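Local coordinates for probable spore coat polysaccharide biosynthesis protein E (Chromobacterium violaceum ATCC 12472, PDB 3G8R) that binds zinc and is probably an N-acylneuraminate-9-phosphate synthase, of which this construct holds the barrel and SAF parts, at residues C120-W125 with V138-A143; R130-D135 with V154-H159. One frame throughout, in Å; residues are numbered along the deposited sequence.

Contact 1: residues C120-W125 with V138-A143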
ATOM      1  N   CYS A 120     -11.116 -19.893  12.641  1.00 41.89           N
ATOM      2  CA  CYS A 120     -12.168 -20.910  12.821  1.00 42.15           C
ATOM      3  C   CYS A 120     -12.802 -20.773  14.191  1.00 43.47           C
ATOM      4  O   CYS A 120     -14.024 -20.969  14.356  1.00 44.55           O
ATOM      5  CB  CYS A 120     -11.608 -22.320  12.633  1.00 41.15           C
ATOM      6  SG  CYS A 120     -10.198 -22.699  13.692  1.00 42.52           S
ATOM      7  N   SER A 121     -11.971 -20.413  15.170  1.00 42.92           N
ATOM      8  CA  SER A 121     -12.437 -20.197  16.522  1.00 42.27           C
ATOM      9  C   SER A 121     -12.839 -18.756  16.709  1.00 42.87           C
ATOM     10  O   SER A 121     -13.166 -18.360  17.830  1.00 43.47           O
ATOM     11  CB  SER A 121     -11.334 -20.497  17.521  1.00 41.75           C
ATOM     12  OG  SER A 121     -10.421 -21.445  17.015  1.00 48.87           O
ATOM     13  N   PHE A 122     -12.789 -17.947  15.652  1.00 42.75           N
ATOM     14  CA  PHE A 122     -13.067 -16.537  15.852  1.00 43.52           C
ATOM     15  C   PHE A 122     -14.393 -16.352  16.574  1.00 44.74           C
ATOM     16  O   PHE A 122     -14.461 -15.566  17.487  1.00 45.80           O
ATOM     17  CB  PHE A 122     -13.002 -15.692  14.567  1.00 43.57           C
ATOM     18  CG  PHE A 122     -13.016 -14.187  14.826  1.00 35.53           C
ATOM     19  CD1 PHE A 122     -14.114 -13.398  14.453  1.00 43.42           C
ATOM     20  CD2 PHE A 122     -11.937 -13.556  15.465  1.00 43.23           C
ATOM     21  CE1 PHE A 122     -14.147 -12.000  14.707  1.00 34.66           C
ATOM     22  CE2 PHE A 122     -11.961 -12.169  15.712  1.00 35.62           C
ATOM     23  CZ  PHE A 122     -13.080 -11.395  15.329  1.00 42.93           C
ATOM     24  N   THR A 123     -15.429 -17.098  16.208  1.00 45.06           N
ATOM     25  CA  THR A 123     -16.728 -16.949  16.880  1.00 45.33           C
ATOM     26  C   THR A 123     -17.074 -18.101  17.840  1.00 45.64           C
ATOM     27  O   THR A 123     -18.218 -18.264  18.258  1.00 45.58           O
ATOM     28  CB  THR A 123     -17.865 -16.756  15.865  1.00 45.23           C
ATOM     29  OG1 THR A 123     -17.745 -17.725  14.810  1.00 48.59           O
ATOM     30  CG2 THR A 123     -17.788 -15.399  15.278  1.00 47.85           C
ATOM     31  N   ASP A 124     -16.077 -18.901  18.172  1.00 46.01           N
ATOM     32  CA  ASP A 124     -16.219 -19.972  19.139  1.00 46.79           C
ATOM     33  C   ASP A 124     -16.343 -19.311  20.545  1.00 46.56           C
ATOM     34  O   ASP A 124     -15.394 -19.303  21.360  1.00 46.77           O
ATOM     35  CB  ASP A 124     -14.990 -20.885  19.001  1.00 47.49           C
ATOM     36  CG  ASP A 124     -15.126 -22.217  19.723  1.00 59.72           C
ATOM     37  OD1 ASP A 124     -15.540 -22.198  20.901  1.00 48.50           O
ATOM     38  OD2 ASP A 124     -14.778 -23.278  19.112  1.00 48.49           O
ATOM     39  N   TRP A 125     -17.537 -18.762  20.793  1.00 45.06           N
ATOM     40  CA  TRP A 125     -17.839 -17.907  21.949  1.00 44.08           C
ATOM     41  C   TRP A 125     -17.380 -18.423  23.296  1.00 43.76           C
ATOM     42  O   TRP A 125     -16.760 -17.689  24.066  1.00 43.74           O
ATOM     43  CB  TRP A 125     -19.336 -17.651  22.014  1.00 43.78           C
ATOM     44  CG  TRP A 125     -19.846 -17.044  20.769  1.00 43.66           C
ATOM     45  CD1 TRP A 125     -20.777 -17.573  19.900  1.00 43.29           C
ATOM     46  CD2 TRP A 125     -19.441 -15.784  20.218  1.00 43.42           C
ATOM     47  NE1 TRP A 125     -20.985 -16.707  18.857  1.00 43.22           N
ATOM     48  CE2 TRP A 125     -20.175 -15.603  19.016  1.00 43.53           C
ATOM     49  CE3 TRP A 125     -18.522 -14.795  20.615  1.00 43.09           C
ATOM     50  CZ2 TRP A 125     -20.006 -14.461  18.191  1.00 43.09           C
ATOM     51  CZ3 TRP A 125     -18.355 -13.661  19.801  1.00 43.06           C
ATOM     52  CH2 TRP A 125     -19.093 -13.509  18.600  1.00 42.95           C
ATOM     53  N   VAL A 138      -3.994 -10.222  22.720  1.00 44.66           N
ATOM     54  CA  VAL A 138      -4.712 -11.128  21.811  1.00 43.21           C
ATOM     55  C   VAL A 138      -4.551 -10.715  20.357  1.00 42.98           C
ATOM     56  O   VAL A 138      -4.571  -9.522  19.998  1.00 44.33           O
ATOM     57  CB  VAL A 138      -6.213 -11.269  22.177  1.00 42.39           C
ATOM     58  CG1 VAL A 138      -6.966 -12.102  21.147  1.00 50.23           C
ATOM     59  CG2 VAL A 138      -6.369 -11.918  23.531  1.00 49.91           C
ATOM     60  N   VAL A 139      -4.383 -11.731  19.530  1.00 40.82           N
ATOM     61  CA  VAL A 139      -4.206 -11.574  18.114  1.00 38.59           C
ATOM     62  C   VAL A 139      -5.263 -12.464  17.458  1.00 37.77           C
ATOM     63  O   VAL A 139      -5.259 -13.693  17.634  1.00 38.25           O
ATOM     64  CB  VAL A 139      -2.830 -12.058  17.737  1.00 37.95           C
ATOM     65  CG1 VAL A 139      -2.600 -11.879  16.284  1.00 34.34           C
ATOM     66  CG2 VAL A 139      -1.776 -11.311  18.528  1.00 33.99           C
ATOM     67  N   ALA A 140      -6.169 -11.853  16.711  1.00 35.68           N
ATOM     68  CA  ALA A 140      -7.330 -12.561  16.243  1.00 34.10           C
ATOM     69  C   ALA A 140      -7.377 -12.576  14.731  1.00 33.56           C
ATOM     70  O   ALA A 140      -7.169 -11.572  14.076  1.00 33.03           O
ATOM     71  CB  ALA A 140      -8.569 -11.914  16.811  1.00 33.83           C
ATOM     72  N   SER A 141      -7.616 -13.726  14.146  1.00 34.85           N
ATOM     73  CA  SER A 141      -7.669 -13.722  12.694  1.00 36.50           C
ATOM     74  C   SER A 141      -9.104 -13.770  12.294  1.00 37.21           C
ATOM     75  O   SER A 141      -9.912 -14.364  12.994  1.00 37.79           O
ATOM     76  CB  SER A 141      -6.909 -14.890  12.104  1.00 36.51           C
ATOM     77  OG  SER A 141      -5.572 -14.540  12.024  1.00 39.11           O
ATOM     78  N   THR A 142      -9.401 -13.207  11.140  1.00 37.08           N
ATOM     79  CA  THR A 142     -10.772 -12.886  10.784  1.00 36.64           C
ATOM     80  C   THR A 142     -11.246 -13.460   9.396  1.00 35.25           C
ATOM     81  O   THR A 142     -12.301 -13.079   8.897  1.00 35.92           O
ATOM     82  CB  THR A 142     -10.922 -11.350  10.856  1.00 37.16           C
ATOM     83  OG1 THR A 142     -11.974 -10.933   9.991  1.00 60.74           O
ATOM     84  CG2 THR A 142      -9.678 -10.675  10.351  1.00 58.44           C
ATOM     85  N   ALA A 143     -10.504 -14.380   8.786  1.00 33.26           N
ATOM     86  CA  ALA A 143     -10.965 -14.982   7.527  1.00 32.91           C
ATOM     87  C   ALA A 143     -12.463 -15.334   7.484  1.00 35.01           C
ATOM     88  O   ALA A 143     -12.966 -16.066   8.306  1.00 35.49           O
ATOM     89  CB  ALA A 143     -10.149 -16.184   7.178  1.00 31.56           C
TER

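Contact 2: residues R130-D135 with V154-H159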
ATOM      1  N   ARG A 130     -13.343 -17.964  27.727  1.00 44.76           N
ATOM      2  CA  ARG A 130     -12.169 -18.478  28.443  1.00 44.56           C
ATOM      3  C   ARG A 130     -10.944 -17.627  28.245  1.00 45.58           C
ATOM      4  O   ARG A 130     -10.140 -17.509  29.181  1.00 46.78           O
ATOM      5  CB  ARG A 130     -11.804 -19.927  28.120  1.00 43.26           C
ATOM      6  CG  ARG A 130     -11.719 -20.784  29.403  1.00 41.83           C
ATOM      7  CD  ARG A 130     -10.349 -20.934  30.114  1.00 42.95           C
ATOM      8  NE  ARG A 130      -9.714 -19.688  30.560  1.00 41.37           N
ATOM      9  CZ  ARG A 130      -8.537 -19.617  31.191  1.00 42.83           C
ATOM     10  NH1 ARG A 130      -7.852 -20.719  31.497  1.00 40.65           N
ATOM     11  NH2 ARG A 130      -8.025 -18.431  31.500  1.00 40.57           N
ATOM     12  N   ILE A 131     -10.803 -17.045  27.052  1.00 44.35           N
ATOM     13  CA  ILE A 131      -9.632 -16.226  26.720  1.00 43.05           C
ATOM     14  C   ILE A 131      -9.727 -14.870  27.400  1.00 42.74           C
ATOM     15  O   ILE A 131      -8.745 -14.334  27.901  1.00 41.54           O
ATOM     16  CB  ILE A 131      -9.495 -16.053  25.197  1.00 42.04           C
ATOM     17  CG1 ILE A 131      -9.106 -17.390  24.548  1.00 50.71           C
ATOM     18  CG2 ILE A 131      -8.506 -14.975  24.881  1.00 50.52           C
ATOM     19  CD1 ILE A 131      -9.125 -17.425  23.005  1.00 41.72           C
ATOM     20  N   ALA A 132     -10.933 -14.323  27.396  1.00 44.33           N
ATOM     21  CA  ALA A 132     -11.192 -13.016  27.996  1.00 46.06           C
ATOM     22  C   ALA A 132     -10.815 -13.005  29.464  1.00 47.60           C
ATOM     23  O   ALA A 132     -10.292 -12.037  29.951  1.00 47.62           O
ATOM     24  CB  ALA A 132     -12.645 -12.641  27.840  1.00 45.68           C
ATOM     25  N   ARG A 133     -11.081 -14.090  30.170  1.00 49.47           N
ATOM     26  CA  ARG A 133     -10.716 -14.133  31.566  1.00 51.72           C
ATOM     27  C   ARG A 133      -9.219 -14.381  31.751  1.00 52.60           C
ATOM     28  O   ARG A 133      -8.778 -14.717  32.825  1.00 53.01           O
ATOM     29  CB  ARG A 133     -11.623 -15.087  32.364  1.00 53.20           C
ATOM     30  CG  ARG A 133     -11.333 -16.564  32.301  1.00 67.20           C
ATOM     31  CD  ARG A 133     -12.146 -17.313  33.398  1.00 56.73           C
ATOM     32  NE  ARG A 133     -13.540 -17.548  32.990  1.00 68.12           N
ATOM     33  CZ  ARG A 133     -14.025 -18.737  32.610  1.00 58.69           C
ATOM     34  NH1 ARG A 133     -13.241 -19.823  32.601  1.00 68.28           N
ATOM     35  NH2 ARG A 133     -15.301 -18.844  32.240  1.00 68.32           N
ATOM     36  N   SER A 134      -8.444 -14.187  30.692  1.00 53.67           N
ATOM     37  CA  SER A 134      -6.994 -14.332  30.761  1.00 55.28           C
ATOM     38  C   SER A 134      -6.434 -12.927  30.836  1.00 56.94           C
ATOM     39  O   SER A 134      -7.204 -11.979  30.794  1.00 57.90           O
ATOM     40  CB  SER A 134      -6.485 -15.044  29.514  1.00 55.36           C
ATOM     41  OG  SER A 134      -5.253 -15.679  29.767  1.00 77.33           O
ATOM     42  N   ASP A 135      -5.121 -12.757  30.948  1.00 57.53           N
ATOM     43  CA  ASP A 135      -4.582 -11.386  31.026  1.00 58.36           C
ATOM     44  C   ASP A 135      -3.402 -11.093  30.061  1.00 57.71           C
ATOM     45  O   ASP A 135      -2.522 -10.242  30.299  1.00 58.09           O
ATOM     46  CB  ASP A 135      -4.320 -10.969  32.492  1.00 59.52           C
ATOM     47  CG  ASP A 135      -5.628 -10.526  33.246  1.00 85.37           C
ATOM     48  OD1 ASP A 135      -6.421  -9.717  32.695  1.00 60.20           O
ATOM     49  OD2 ASP A 135      -5.853 -10.969  34.407  1.00 60.34           O
ATOM     50  N   VAL A 154     -14.430  -7.317  18.580  1.00 39.78           N
ATOM     51  CA  VAL A 154     -13.585  -6.175  18.868  1.00 40.10           C
ATOM     52  C   VAL A 154     -14.133  -5.443  20.074  1.00 39.99           C
ATOM     53  O   VAL A 154     -13.494  -5.394  21.109  1.00 40.79           O
ATOM     54  CB  VAL A 154     -13.482  -5.194  17.686  1.00 40.76           C
ATOM     55  CG1 VAL A 154     -13.038  -3.851  18.157  1.00 24.23           C
ATOM     56  CG2 VAL A 154     -12.482  -5.674  16.705  1.00 23.66           C
ATOM     57  N   SER A 155     -15.333  -4.908  19.932  1.00 39.45           N
ATOM     58  CA  SER A 155     -16.001  -4.193  20.993  1.00 39.77           C
ATOM     59  C   SER A 155     -15.857  -4.915  22.339  1.00 40.48           C
ATOM     60  O   SER A 155     -15.440  -4.325  23.328  1.00 40.95           O
ATOM     61  CB  SER A 155     -17.470  -4.011  20.606  1.00 39.27           C
ATOM     62  OG  SER A 155     -18.287  -3.723  21.720  1.00 33.60           O
ATOM     63  N   PHE A 156     -16.159  -6.201  22.353  1.00 40.79           N
ATOM     64  CA  PHE A 156     -16.202  -6.934  23.591  1.00 42.23           C
ATOM     65  C   PHE A 156     -14.837  -7.060  24.237  1.00 43.18           C
ATOM     66  O   PHE A 156     -14.719  -6.886  25.433  1.00 43.29           O
ATOM     67  CB  PHE A 156     -16.847  -8.290  23.351  1.00 43.16           C
ATOM     68  CG  PHE A 156     -16.287  -9.415  24.187  1.00 42.19           C
ATOM     69  CD1 PHE A 156     -15.223 -10.174  23.725  1.00 43.34           C
ATOM     70  CD2 PHE A 156     -16.863  -9.743  25.404  1.00 43.30           C
ATOM     71  CE1 PHE A 156     -14.715 -11.219  24.473  1.00 42.28           C
ATOM     72  CE2 PHE A 156     -16.369 -10.794  26.160  1.00 42.41           C
ATOM     73  CZ  PHE A 156     -15.289 -11.537  25.685  1.00 43.75           C
HETATM   74  N   MSE A 157     -13.815  -7.357  23.441  1.00 43.89           N
HETATM   75  CA  MSE A 157     -12.436  -7.350  23.908  1.00 43.95           C
HETATM   76  C   MSE A 157     -11.946  -5.962  24.328  1.00 44.98           C
HETATM   77  O   MSE A 157     -11.242  -5.828  25.318  1.00 45.81           O
HETATM   78  CB  MSE A 157     -11.524  -7.934  22.830  1.00 43.18           C
HETATM   79  CG  MSE A 157     -11.717  -9.449  22.604  1.00 32.59           C
HETATM   80 SE   MSE A 157     -11.025 -10.485  23.905  1.00 42.12          SE
HETATM   81  CE  MSE A 157     -11.733 -12.074  23.546  1.00 32.68           C
ATOM     82  N   LEU A 158     -12.308  -4.923  23.583  1.00 45.42           N
ATOM     83  CA  LEU A 158     -11.776  -3.581  23.858  1.00 45.75           C
ATOM     84  C   LEU A 158     -12.363  -3.019  25.137  1.00 48.93           C
ATOM     85  O   LEU A 158     -11.716  -2.269  25.884  1.00 49.28           O
ATOM     86  CB  LEU A 158     -12.077  -2.622  22.714  1.00 43.22           C
ATOM     87  CG  LEU A 158     -11.148  -2.570  21.503  1.00 43.20           C
ATOM     88  CD1 LEU A 158     -11.559  -1.421  20.569  1.00 42.14           C
ATOM     89  CD2 LEU A 158      -9.675  -2.483  21.845  1.00 42.02           C
ATOM     90  N   HIS A 159     -13.630  -3.344  25.347  1.00 51.13           N
ATOM     91  CA  HIS A 159     -14.279  -3.054  26.584  1.00 53.30           C
ATOM     92  C   HIS A 159     -13.832  -4.179  27.486  1.00 55.80           C
ATOM     93  O   HIS A 159     -13.985  -5.351  27.128  1.00 56.89           O
ATOM     94  CB  HIS A 159     -15.776  -3.128  26.394  1.00 53.17           C
ATOM     95  CG  HIS A 159     -16.538  -2.717  27.601  1.00 52.95           C
ATOM     96  ND1 HIS A 159     -17.204  -3.620  28.398  1.00 53.01           N
ATOM     97  CD2 HIS A 159     -16.711  -1.501  28.170  1.00 53.05           C
ATOM     98  CE1 HIS A 159     -17.779  -2.975  29.397  1.00 52.88           C
ATOM     99  NE2 HIS A 159     -17.498  -1.687  29.277  1.00 53.14           N
TER

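Contact 1: residues C120-W125 with V138-A143
Phe122 swings its ring toward strand 138-141 by setting CG anti to its own backbone N (chi1 -168°), which lays CB, CG and CD2 beside the carbonyl oxygen of Ser141 and leaves CE2 beside Ala140. The methyl of Ala140 sits at the edge of this ring, near its plane, with CB 3.6 Å from Phe122 CE2. Slightly further along the strand, Ser141 O approaches Phe122 CD2 to 3.3 Å, obliquely to the ring, and stays within 3.6 Å of Phe122 CG. No hydrogen bond joins the two segments. A single aromatic side chain thus bridges the gap between the backbones, whose nearest CA atoms, those of Phe122 and Thr142, are 6.7 Å apart.

The loop presents Phe122 from a type I turn running from Ser121 to Asp124, closed by the bond from Asp124 N to Ser121 O (3.0 Å). Asp124, at the N-cap of helix 125-132, accepts a weak hydrogen bond at OD1 from Leu127 N, and the same oxygen forms a salt bridge with Arg280 of the second subunit. Phe122 also packs on Val153 of helix 147-158.

Ser141 takes part through its carbonyl; its side chain leads the other way, where OG is hydrogen-bonded to Lys116. That side chain lies about 7 Å from the bound zinc ion, so the contact reaches the C-terminal end of the strand, close to the metal, in this NeuB-family domain. Chemically the join is buried and mainly apolar, a ring meeting a methyl, with one carbonyl oxygen near ring carbons; the loop is held to the strand by shape and burial, without directional bonds between the two segments.

Contact 2: residues R130-D135 with V154-H159
The ring of Phe156 is the flat group here, and it meets Ala132 at its far end: Phe156 CZ lies 3.6 Å from Ala132 CB, the methyl coming in obliquely to the ring. Along the same helix, the side chain of Met157, modelled as selenomethionine, brings its terminal methyl to the ring, with Met157 CE 3.2 Å from Phe156 CE1. That methyl also reaches toward helix 125-132, where Met157 CE is 4.4 Å from Ala132 CB. One small methyl on the first helix is therefore met by the ends of two long side chains from the second.

Neither long side chain leaves its backbone pointing straight across. Phe156 has chi1 145°, some 35° from fully anti, and the length of the ring carries CZ over to Ala132. Met157 bends twice, at chi1 and chi2, before its last torsion extends CE toward the neighbouring helix. The small size of Ala132 matches this approach: its CA is 7.1 Å from that of Met157, the shortest such distance between the segments.

Both segments hold the last turns of their helices, Arg133 and His159 being the first residues to leave helical geometry. Lys162 donates to the carbonyl oxygens of Ala132 and Ser134, while the side chain of Met157 also packs on Leu164 of strand 164-168. The adjacent Ile131 packs on Val104 of helix 101-109 and Ile115 of strand 114-117.

Joining two neighbouring outer helices of the barrel, the contact runs from buried Met157 to the partly exposed pair Ala132 and Phe156. With no hydrogen bond or ion pair between the segments, it depends on apolar dispersion contacts, while the polar bonds of Lys162 lie at the end of the first helix.

In the fold
Contacts 1 and 2 have centres 12 Å apart and lie in the same part of the eight-stranded parallel (TIM) barrel of the NeuB-family domain. In chain order come loop 120-125, the end of helix 125-132, strand 138-141 and the end of helix 147-158, so the segments of the two contacts alternate. They meet where Val138 CG2 packs 4.0 Å from Ile131 CG2. Contact 1 lies toward the C-terminal ends of the strands, near the zinc and the second subunit; contact 2 lies toward the other end, away from the zinc site. Contact 1 joins a loop to strand 138-141, and contact 2 joins helices 125-132 and 147-158, at two levels of the barrel wall.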